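Local atomic coordinates of mucin-like protocadherin (PDB entry 6OAE), a protein that probably joins adjacent microvilli by calcium-dependent binding of its extracellular region, whose first two cadherin repeats form this chain, to CDHR2. Residues V90-D95 and D131-L136; N96-P101 and V181-G186; N174-L179 and T196-L201. All coordinates share one frame; numbering follows the deposited sequence. Where two conformers were deposited one is given.

In the fold
Contacts 1 and 2 both lie at the calcium-binding junction between the two cadherin repeats, with centres 11 Å apart. They share the calcium ion of chain E. Two probable hydrogen bonds tie them further: D131 OD2 lies 3.0 Å from N96 N, and N94 ND2 lies 3.2 Å from D183 OD1. L136 also packs on V181 and D183. Contact 3 belongs to the body of the second repeat. Its centre is about 17 Å from that of contact 2 and 28 Å from that of contact 1. Contacts 2 and 3 share strand 174-182, and F100 bridges them, with its CE2 3.6 Å from L179 O. Contact 3 itself does not touch contact 1.

Contact 1 of 3, residues V90-D95 and D131-L136; sequences VLDVND and DKDDIL. With CA (calcium ion), chain C; CA (calcium ion), chain E; CA (calcium ion), chain D.
The linker that leaves strand 79-91 passes the type I turn D131-D134, and the closest CA atoms are those of N94 and D131, 6.4 Å apart. Calcium ions and two bridging waters join the segments. D131 is shared between two of the ions: its OD1 binds the calcium of chain C at 2.3 Å, and its OD2 binds that of chain E at 2.4 Å. CG of D131 lies anti to the carbonyl carbon (chi1 -59°), which sends the carboxylate into the linker.

Around the calcium of chain C, D131 OD1 meets D92 OD1, the carbonyl of V93 and D95 OD1. The D95 and D131 carboxylates are nearly coplanar, 21° apart. D95 is also divided, since its OD2 reaches the calcium of chain D at 2.2 Å and has N18 as a further polar partner. E17 and E63 complete the chain C site. This is the calcium-binding linker of the cadherin fold, and D92-N96 supply its DXNDN motif.

At the calcium of chain E, N94 OD1 and D134 OD2 join D131 OD2. The N94 amide stands almost upright to both carboxylates, with its plane 85° from that of D131. N94 OD1 lies 3.0 Å from D131 OD2, a closeness that the shared calcium probably makes tolerable. Beside the ions, water 1 donates to D92 OD2 at 2.7 Å and to D134 OD1 at 2.7 Å. Water 2 accepts from D133 N at 2.9 Å and sits between the D92 and D133 carboxylates.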
loop_
_atom_site.group_PDB
_atom_site.type_symbol
_atom_site.label_atom_id
_atom_site.label_comp_id
_atom_site.label_asym_id
_atom_site.label_seq_id
_atom_site.Cartn_x
_atom_site.Cartn_y
_atom_site.Cartn_z
ATOM N N VAL A 90 -12.101 -4.439 -6.240
ATOM C CA VAL A 90 -11.719 -3.263 -5.417
ATOM C C VAL A 90 -10.399 -2.708 -5.959
ATOM O O VAL A 90 -9.449 -3.490 -6.117
ATOM C CB VAL A 90 -11.607 -3.625 -3.931
ATOM C CG1 VAL A 90 -11.240 -2.401 -3.107
ATOM C CG2 VAL A 90 -12.884 -4.270 -3.416
ATOM N N LEU A 91 -10.340 -1.402 -6.198
ATOM C CA LEU A 91 -9.162 -0.725 -6.781
ATOM C C LEU A 91 -8.343 -0.121 -5.647
ATOM O O LEU A 91 -8.920 0.539 -4.746
ATOM C CB LEU A 91 -9.584 0.366 -7.764
ATOM C CG LEU A 91 -10.461 -0.083 -8.929
ATOM C CD1 LEU A 91 -10.748 1.093 -9.852
ATOM C CD2 LEU A 91 -9.834 -1.242 -9.692
ATOM N N ASP A 92 -7.038 -0.331 -5.708
ATOM C CA ASP A 92 -6.099 0.189 -4.691
ATOM C C ASP A 92 -6.025 1.713 -4.805
ATOM O O ASP A 92 -6.003 2.267 -5.952
ATOM C CB ASP A 92 -4.716 -0.453 -4.815
ATOM C CG ASP A 92 -3.761 0.058 -3.751
ATOM O OD1 ASP A 92 -4.214 0.232 -2.563
ATOM O OD2 ASP A 92 -2.586 0.329 -4.113
ATOM N N VAL A 93 -6.003 2.359 -3.653
ATOM C CA VAL A 93 -5.779 3.814 -3.461
ATOM C C VAL A 93 -4.499 3.941 -2.622
ATOM O O VAL A 93 -4.224 3.032 -1.788
ATOM C CB VAL A 93 -7.010 4.453 -2.787
ATOM C CG1 VAL A 93 -6.726 5.844 -2.218
ATOM C CG2 VAL A 93 -8.205 4.491 -3.745
ATOM N N ASN A 94 -3.732 5.002 -2.835
ATOM C CA ASN A 94 -2.558 5.320 -1.983
ATOM C C ASN A 94 -3.110 5.882 -0.671
ATOM O O ASN A 94 -3.204 7.121 -0.538
ATOM C CB ASN A 94 -1.575 6.252 -2.717
ATOM C CG ASN A 94 -0.364 6.574 -1.870
ATOM O OD1 ASN A 94 -0.173 5.954 -0.831
ATOM N ND2 ASN A 94 0.443 7.540 -2.298
ATOM N N ASP A 95 -3.499 5.009 0.265
ATOM C CA ASP A 95 -4.198 5.400 1.517
ATOM C C ASP A 95 -3.350 5.078 2.763
ATOM O O ASP A 95 -3.864 5.288 3.890
ATOM C CB ASP A 95 -5.602 4.771 1.588
ATOM C CG ASP A 95 -5.674 3.256 1.623
ATOM O OD1 ASP A 95 -4.730 2.600 1.147
ATOM O OD2 ASP A 95 -6.716 2.711 2.128
ATOM N N ASP A 131 0.419 -0.107 1.416
ATOM C CA ASP A 131 0.120 -0.177 -0.036
ATOM C C ASP A 131 1.234 -1.026 -0.649
ATOM O O ASP A 131 2.291 -0.466 -1.009
ATOM C CB ASP A 131 0.030 1.213 -0.665
ATOM C CG ASP A 131 -1.026 2.078 -0.026
ATOM O OD1 ASP A 131 -2.155 1.569 0.141
ATOM O OD2 ASP A 131 -0.723 3.242 0.309
ATOM N N LYS A 132 1.022 -2.329 -0.739
ATOM C CA LYS A 132 2.077 -3.307 -1.124
ATOM C C LYS A 132 2.699 -2.947 -2.485
ATOM O O LYS A 132 3.854 -3.295 -2.693
ATOM C CB LYS A 132 1.496 -4.715 -1.216
ATOM C CG LYS A 132 1.113 -5.374 0.099
ATOM C CD LYS A 132 1.036 -6.907 -0.018
ATOM C CE LYS A 132 -0.279 -7.451 -0.562
ATOM N NZ LYS A 132 -0.709 -6.849 -1.857
ATOM N N ASP A 133 1.949 -2.301 -3.380
ATOM C CA ASP A 133 2.387 -2.003 -4.768
ATOM C C ASP A 133 3.183 -0.695 -4.833
ATOM O O ASP A 133 3.758 -0.448 -5.886
ATOM C CB ASP A 133 1.179 -1.982 -5.712
ATOM C CG ASP A 133 0.455 -3.326 -5.754
ATOM O OD1 ASP A 133 1.086 -4.307 -6.173
ATOM O OD2 ASP A 133 -0.738 -3.383 -5.339
ATOM N N ASP A 134 3.215 0.111 -3.765
ATOM C CA ASP A 134 3.887 1.439 -3.772
ATOM C C ASP A 134 5.406 1.222 -3.843
ATOM O O ASP A 134 5.929 0.463 -3.007
ATOM C CB ASP A 134 3.506 2.289 -2.556
ATOM C CG ASP A 134 2.154 2.969 -2.665
ATOM O OD1 ASP A 134 1.453 2.752 -3.694
ATOM O OD2 ASP A 134 1.820 3.739 -1.740
ATOM N N ILE A 135 6.055 1.861 -4.812
ATOM C CA ILE A 135 7.539 1.944 -4.892
ATOM C C ILE A 135 7.950 3.093 -3.998
ATOM O O ILE A 135 7.349 4.184 -4.141
ATOM C CB ILE A 135 8.032 2.141 -6.339
ATOM C CG1 ILE A 135 7.495 1.041 -7.264
ATOM C CG2 ILE A 135 9.559 2.228 -6.369
ATOM C CD1 ILE A 135 7.753 -0.352 -6.749
ATOM N N LEU A 136 8.914 2.875 -3.109
ATOM C CA LEU A 136 9.333 3.932 -2.155
ATOM C C LEU A 136 10.603 4.617 -2.689
ATOM O O LEU A 136 11.467 3.938 -3.232
ATOM C CB LEU A 136 9.525 3.311 -0.768
ATOM C CG LEU A 136 8.270 2.650 -0.193
ATOM C CD1 LEU A 136 8.489 2.259 1.254
ATOM C CD2 LEU A 136 7.046 3.548 -0.332
HETATM CA CA CA C . -4.290 1.060 -0.495
HETATM CA CA CA E . 1.316 4.521 0.317
HETATM CA CA CA D . -6.923 0.535 2.499
HETATM O O HOH W 1 -1.258 2.648 -3.603
HETATM O O HOH W 2 -0.940 -1.855 -3.272
HETATM O O HOH W 3 -8.886 1.185 3.732
#

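Contact 2 of 3, residues N96-P101 and V181-G186; sequences NAPEFP and VRDTPG. With CA (calcium ion), chain E.
N96 and D183 meet through the calcium ion of chain E. The backbone O of N96 binds it at 2.3 Å, and OD2 of D183 binds it at 2.3 Å. These two oxygens are 3.1 Å apart, N96 O to D183 OD2, and are held together by the ion rather than by a hydrogen bond. CG of D183 sits between its backbone N and carbonyl carbon (chi1 56°), and this places OD2 beside N96 O on the ion. D183 OD2 also has a hydrogen bond with H193 ND1, so a second-shell residue steadies the ligand. N94, D129, D131 and D134 complete the site. The ring of P98 borders the same carboxylate, with P98 CD 3.8 Å from D183 OD2.

Apolar contacts flank the metal site. P98 lies against 181-186, and its CB packs on CG1 of V181 at 3.9 Å. P98 CG is almost as near, 4.0 Å from V181 CG1. The two side chains slide past each other in opposite directions. The same methyl meets the far end of the F100 ring, with V181 CG1 3.5 Å from F100 CZ. Here the side chains come from opposite directions, and the methyl approaches the ring obliquely. V181 CG1 is thus wedged between the proline and the phenylalanine. A195 of strand 194-204 also touches both F100 and V181.

Calcium and hydrophobic packing therefore fasten the linker to the second cadherin repeat side by side. Loss of the ion would probably leave the N96 carbonyl and the D183 carboxylate facing each other unfavourably, leaving the packing of P98 and F100 on V181 as the main tie between the two segments.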
loop_
_atom_site.group_PDB
_atom_site.type_symbol
_atom_site.label_atom_id
_atom_site.label_comp_id
_atom_site.label_asym_id
_atom_site.label_seq_id
_atom_site.Cartn_x
_atom_site.Cartn_y
_atom_site.Cartn_z
ATOM N N ASN A 96 -2.109 4.611 2.584
ATOM C CA ASN A 96 -1.168 4.255 3.673
ATOM C C ASN A 96 0.121 5.056 3.494
ATOM O O ASN A 96 0.552 5.267 2.339
ATOM C CB ASN A 96 -0.905 2.746 3.713
ATOM C CG ASN A 96 -2.136 1.975 4.149
ATOM O OD1 ASN A 96 -2.396 1.834 5.338
ATOM N ND2 ASN A 96 -2.897 1.476 3.199
ATOM N N ALA A 97 0.699 5.514 4.605
ATOM C CA ALA A 97 1.970 6.274 4.618
ATOM C C ALA A 97 3.113 5.283 4.823
ATOM O O ALA A 97 2.954 4.266 5.509
ATOM C CB ALA A 97 1.945 7.344 5.685
ATOM N N PRO A 98 4.297 5.516 4.216
ATOM C CA PRO A 98 5.456 4.686 4.516
ATOM C C PRO A 98 5.888 5.019 5.946
ATOM O O PRO A 98 5.692 6.132 6.402
ATOM C CB PRO A 98 6.497 5.071 3.450
ATOM C CG PRO A 98 6.105 6.491 3.054
ATOM C CD PRO A 98 4.597 6.556 3.227
ATOM N N GLU A 99 6.435 4.021 6.632
ATOM C CA GLU A 99 6.896 4.154 8.024
ATOM C C GLU A 99 8.274 3.525 8.138
ATOM O O GLU A 99 8.442 2.398 7.653
ATOM C CB GLU A 99 5.923 3.449 8.964
ATOM C CG GLU A 99 4.582 4.134 9.057
ATOM C CD GLU A 99 3.511 3.305 9.748
ATOM O OE1 GLU A 99 3.875 2.358 10.463
ATOM O OE2 GLU A 99 2.321 3.615 9.554
ATOM N N PHE A 100 9.211 4.249 8.736
ATOM C CA PHE A 100 10.525 3.704 9.133
ATOM C C PHE A 100 10.323 2.975 10.450
ATOM O O PHE A 100 9.512 3.425 11.256
ATOM C CB PHE A 100 11.550 4.805 9.336
ATOM C CG PHE A 100 12.030 5.480 8.079
ATOM C CD1 PHE A 100 12.822 4.789 7.170
ATOM C CD2 PHE A 100 11.721 6.813 7.832
ATOM C CE1 PHE A 100 13.293 5.419 6.029
ATOM C CE2 PHE A 100 12.192 7.441 6.686
ATOM C CZ PHE A 100 12.979 6.746 5.796
ATOM N N PRO A 101 11.006 1.835 10.692
ATOM C CA PRO A 101 10.996 1.204 12.025
ATOM C C PRO A 101 11.901 1.869 13.092
ATOM O O PRO A 101 12.086 1.277 14.151
ATOM C CB PRO A 101 11.435 -0.221 11.671
ATOM C CG PRO A 101 12.406 -0.037 10.517
ATOM C CD PRO A 101 11.753 1.052 9.689
ATOM N N VAL A 181 11.532 9.365 3.095
ATOM C CA VAL A 181 10.965 8.377 2.153
ATOM C C VAL A 181 9.607 8.919 1.729
ATOM O O VAL A 181 8.919 9.495 2.594
ATOM C CB VAL A 181 10.882 6.964 2.764
ATOM C CG1 VAL A 181 9.950 6.898 3.977
ATOM C CG2 VAL A 181 10.493 5.945 1.713
ATOM N N ARG A 182 9.258 8.762 0.458
ATOM C CA ARG A 182 7.898 9.079 -0.043
ATOM C C ARG A 182 7.434 7.880 -0.864
ATOM O O ARG A 182 8.307 7.096 -1.331
ATOM C CB ARG A 182 7.867 10.412 -0.805
ATOM C CG ARG A 182 8.721 10.437 -2.056
ATOM C CD ARG A 182 8.547 11.648 -2.965
ATOM N NE ARG A 182 9.345 11.431 -4.171
ATOM C CZ ARG A 182 10.647 11.713 -4.317
ATOM N NH1 ARG A 182 11.359 12.261 -3.342
ATOM N NH2 ARG A 182 11.242 11.452 -5.466
ATOM N N ASP A 183 6.116 7.747 -1.049
ATOM C CA ASP A 183 5.508 6.591 -1.760
ATOM C C ASP A 183 5.091 6.989 -3.185
ATOM O O ASP A 183 4.297 6.269 -3.765
ATOM C CB ASP A 183 4.353 6.019 -0.947
ATOM C CG ASP A 183 3.255 7.005 -0.586
ATOM O OD1 ASP A 183 3.295 8.182 -1.058
ATOM O OD2 ASP A 183 2.380 6.586 0.192
ATOM N N THR A 184 5.607 8.104 -3.712
ATOM C CA THR A 184 5.348 8.584 -5.092
ATOM C C THR A 184 6.658 9.041 -5.721
ATOM O O THR A 184 7.540 9.552 -5.034
ATOM C CB THR A 184 4.313 9.713 -5.106
ATOM O OG1 THR A 184 4.830 10.841 -4.382
ATOM C CG2 THR A 184 2.985 9.254 -4.548
ATOM N N PRO A 185 6.839 8.889 -7.044
ATOM C CA PRO A 185 8.040 9.396 -7.694
ATOM C C PRO A 185 8.142 10.925 -7.575
ATOM O O PRO A 185 9.232 11.414 -7.422
ATOM C CB PRO A 185 7.886 9.018 -9.175
ATOM C CG PRO A 185 6.730 8.066 -9.243
ATOM C CD PRO A 185 5.923 8.215 -7.977
ATOM N N GLY A 186 6.996 11.610 -7.656
ATOM C CA GLY A 186 6.878 13.079 -7.614
ATOM C C GLY A 186 6.813 13.585 -6.184
ATOM O O GLY A 186 6.140 12.939 -5.342
HETATM CA CA CA E . 1.316 4.521 0.317
#

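Contact 3 of 3, residues N174-L179 and T196-L201; sequences NMTFWL and TATLVL
The carbonyl oxygen of L199 is gripped twice by the facing strand. F177 N donates to it at 2.9 Å, and the CA-H of T176 adds a contact, T176 CA to L199 O 3.3 Å. L199 N returns a bond to F177 O. M175 with L201 and L179 with A197 are likewise hydrogen-bonded pairs, six N-H bonds in all. The straightest is L201 N to M175 O, at 171°. The strands 174-179 and 196-201 run antiparallel, with axes 158° apart, and belong to one beta hairpin in the sandwich of the second cadherin repeat.

On one face T176 and W178 stand beside V200 and T198. With OG1 of T176 beside the backbone N (chi1 -58°), CG2 falls anti to that N and reaches T198 CG2 at 3.5 Å. T176 OG1 lies alongside V200 CG2. It also donates to N174 OD1, a doubtful bond because N174 has two conformers. With an alanine here, the T198 methyl would probably lose this neighbour and a gap would open beside V200. The W178 indole lies beside T198, pointing the same way.

The other face is apolar. L201 CD2 lies 4.2 Å from F177 CD2, at the ring edge and near its plane. L179 CD2 meets L199 CD1 at 4.2 Å. F151 packs against M175, F177 and L201, and L140 of the neighbouring strand lies beside F177 and L199.

The backbone bonds fix the register, and this places M175, F177, L179, A197, L199 and L201 together on the buried face of the sandwich.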
loop_
_atom_site.group_PDB
_atom_site.type_symbol
_atom_site.label_atom_id
_atom_site.label_comp_id
_atom_site.label_asym_id
_atom_site.label_seq_id
_atom_site.Cartn_x
_atom_site.Cartn_y
_atom_site.Cartn_z
ATOM N N ASN A 174 31.679 12.968 13.393
ATOM C CA ASN A 174 30.189 12.846 13.424
ATOM C C ASN A 174 29.618 13.424 12.135
ATOM O O ASN A 174 30.014 14.555 11.758
ATOM C CB ASN A 174 29.536 13.541 14.629
ATOM C CG ASN A 174 28.014 13.574 14.565
ATOM O OD1 ASN A 174 27.421 14.257 13.721
ATOM N ND2 ASN A 174 27.366 12.851 15.464
ATOM N N MET A 175 28.724 12.672 11.484
ATOM C CA MET A 175 27.972 13.108 10.279
ATOM C C MET A 175 26.510 12.732 10.525
ATOM O O MET A 175 26.246 11.543 10.786
ATOM C CB MET A 175 28.476 12.440 8.998
ATOM C CG MET A 175 29.701 13.128 8.413
ATOM S SD MET A 175 30.986 12.040 7.784
ATOM C CE MET A 175 31.326 11.064 9.240
ATOM N N THR A 176 25.599 13.699 10.467
ATOM C CA THR A 176 24.157 13.432 10.670
ATOM C C THR A 176 23.393 13.768 9.396
ATOM O O THR A 176 23.706 14.785 8.736
ATOM C CB THR A 176 23.625 14.137 11.917
ATOM O OG1 THR A 176 24.409 13.651 13.004
ATOM C CG2 THR A 176 22.168 13.838 12.177
ATOM N N PHE A 177 22.414 12.920 9.086
ATOM C CA PHE A 177 21.551 13.019 7.895
ATOM C C PHE A 177 20.088 12.911 8.288
ATOM O O PHE A 177 19.776 12.208 9.257
ATOM C CB PHE A 177 21.826 11.876 6.928
ATOM C CG PHE A 177 23.202 11.884 6.330
ATOM C CD1 PHE A 177 23.492 12.697 5.255
ATOM C CD2 PHE A 177 24.191 11.062 6.834
ATOM C CE1 PHE A 177 24.761 12.691 4.687
ATOM C CE2 PHE A 177 25.464 11.071 6.279
ATOM C CZ PHE A 177 25.746 11.887 5.202
ATOM N N TRP A 178 19.252 13.611 7.539
ATOM C CA TRP A 178 17.802 13.342 7.437
ATOM C C TRP A 178 17.640 12.307 6.325
ATOM O O TRP A 178 18.195 12.529 5.214
ATOM C CB TRP A 178 16.993 14.591 7.116
ATOM C CG TRP A 178 16.744 15.490 8.280
ATOM C CD1 TRP A 178 15.987 15.215 9.383
ATOM C CD2 TRP A 178 17.228 16.837 8.438
ATOM N NE1 TRP A 178 15.981 16.295 10.228
ATOM C CE2 TRP A 178 16.731 17.307 9.674
ATOM C CE3 TRP A 178 18.036 17.686 7.663
ATOM C CZ2 TRP A 178 17.021 18.593 10.150
ATOM C CZ3 TRP A 178 18.323 18.953 8.134
ATOM C CH2 TRP A 178 17.821 19.401 9.363
ATOM N N LEU A 179 16.953 11.227 6.623
ATOM C CA LEU A 179 16.526 10.227 5.630
ATOM C C LEU A 179 15.030 10.428 5.412
ATOM O O LEU A 179 14.283 10.302 6.392
ATOM C CB LEU A 179 16.841 8.828 6.150
ATOM C CG LEU A 179 16.518 7.692 5.182
ATOM C CD1 LEU A 179 17.304 7.798 3.885
ATOM C CD2 LEU A 179 16.774 6.375 5.855
ATOM N N THR A 196 10.166 10.561 7.826
ATOM C CA THR A 196 11.513 11.121 8.051
ATOM C C THR A 196 12.132 10.362 9.220
ATOM O O THR A 196 11.392 9.903 10.099
ATOM C CB THR A 196 11.476 12.637 8.293
ATOM O OG1 THR A 196 11.002 12.863 9.610
ATOM C CG2 THR A 196 10.599 13.400 7.336
ATOM N N ALA A 197 13.440 10.196 9.180
ATOM C CA ALA A 197 14.234 9.596 10.265
ATOM C C ALA A 197 15.602 10.274 10.239
ATOM O O ALA A 197 15.920 10.913 9.218
ATOM C CB ALA A 197 14.317 8.113 10.092
ATOM N N THR A 198 16.348 10.180 11.335
ATOM C CA THR A 198 17.710 10.756 11.472
ATOM C C THR A 198 18.710 9.588 11.466
ATOM O O THR A 198 18.424 8.528 12.081
ATOM C CB THR A 198 17.775 11.703 12.684
ATOM O OG1 THR A 198 16.991 12.876 12.426
ATOM C CG2 THR A 198 19.178 12.167 12.996
ATOM N N LEU A 199 19.823 9.747 10.743
ATOM C CA LEU A 199 20.945 8.788 10.717
ATOM C C LEU A 199 22.155 9.515 11.272
ATOM O O LEU A 199 22.457 10.606 10.780
ATOM C CB LEU A 199 21.274 8.322 9.298
ATOM C CG LEU A 199 20.211 7.500 8.589
ATOM C CD1 LEU A 199 20.684 7.186 7.183
ATOM C CD2 LEU A 199 19.922 6.230 9.363
ATOM N N VAL A 200 22.808 8.914 12.241
ATOM C CA VAL A 200 24.046 9.459 12.853
ATOM C C VAL A 200 25.168 8.481 12.506
ATOM O O VAL A 200 25.086 7.308 12.934
ATOM C CB VAL A 200 23.864 9.653 14.360
ATOM C CG1 VAL A 200 25.150 10.106 15.008
ATOM C CG2 VAL A 200 22.734 10.631 14.662
ATOM N N LEU A 201 26.163 8.945 11.757
ATOM C CA LEU A 201 27.373 8.171 11.400
ATOM C C LEU A 201 28.495 8.662 12.319
ATOM O O LEU A 201 28.846 9.886 12.221
ATOM C CB LEU A 201 27.704 8.402 9.927
ATOM C CG LEU A 201 26.861 7.626 8.903
ATOM C CD1 LEU A 201 27.216 6.166 8.910
ATOM C CD2 LEU A 201 25.372 7.780 9.131
#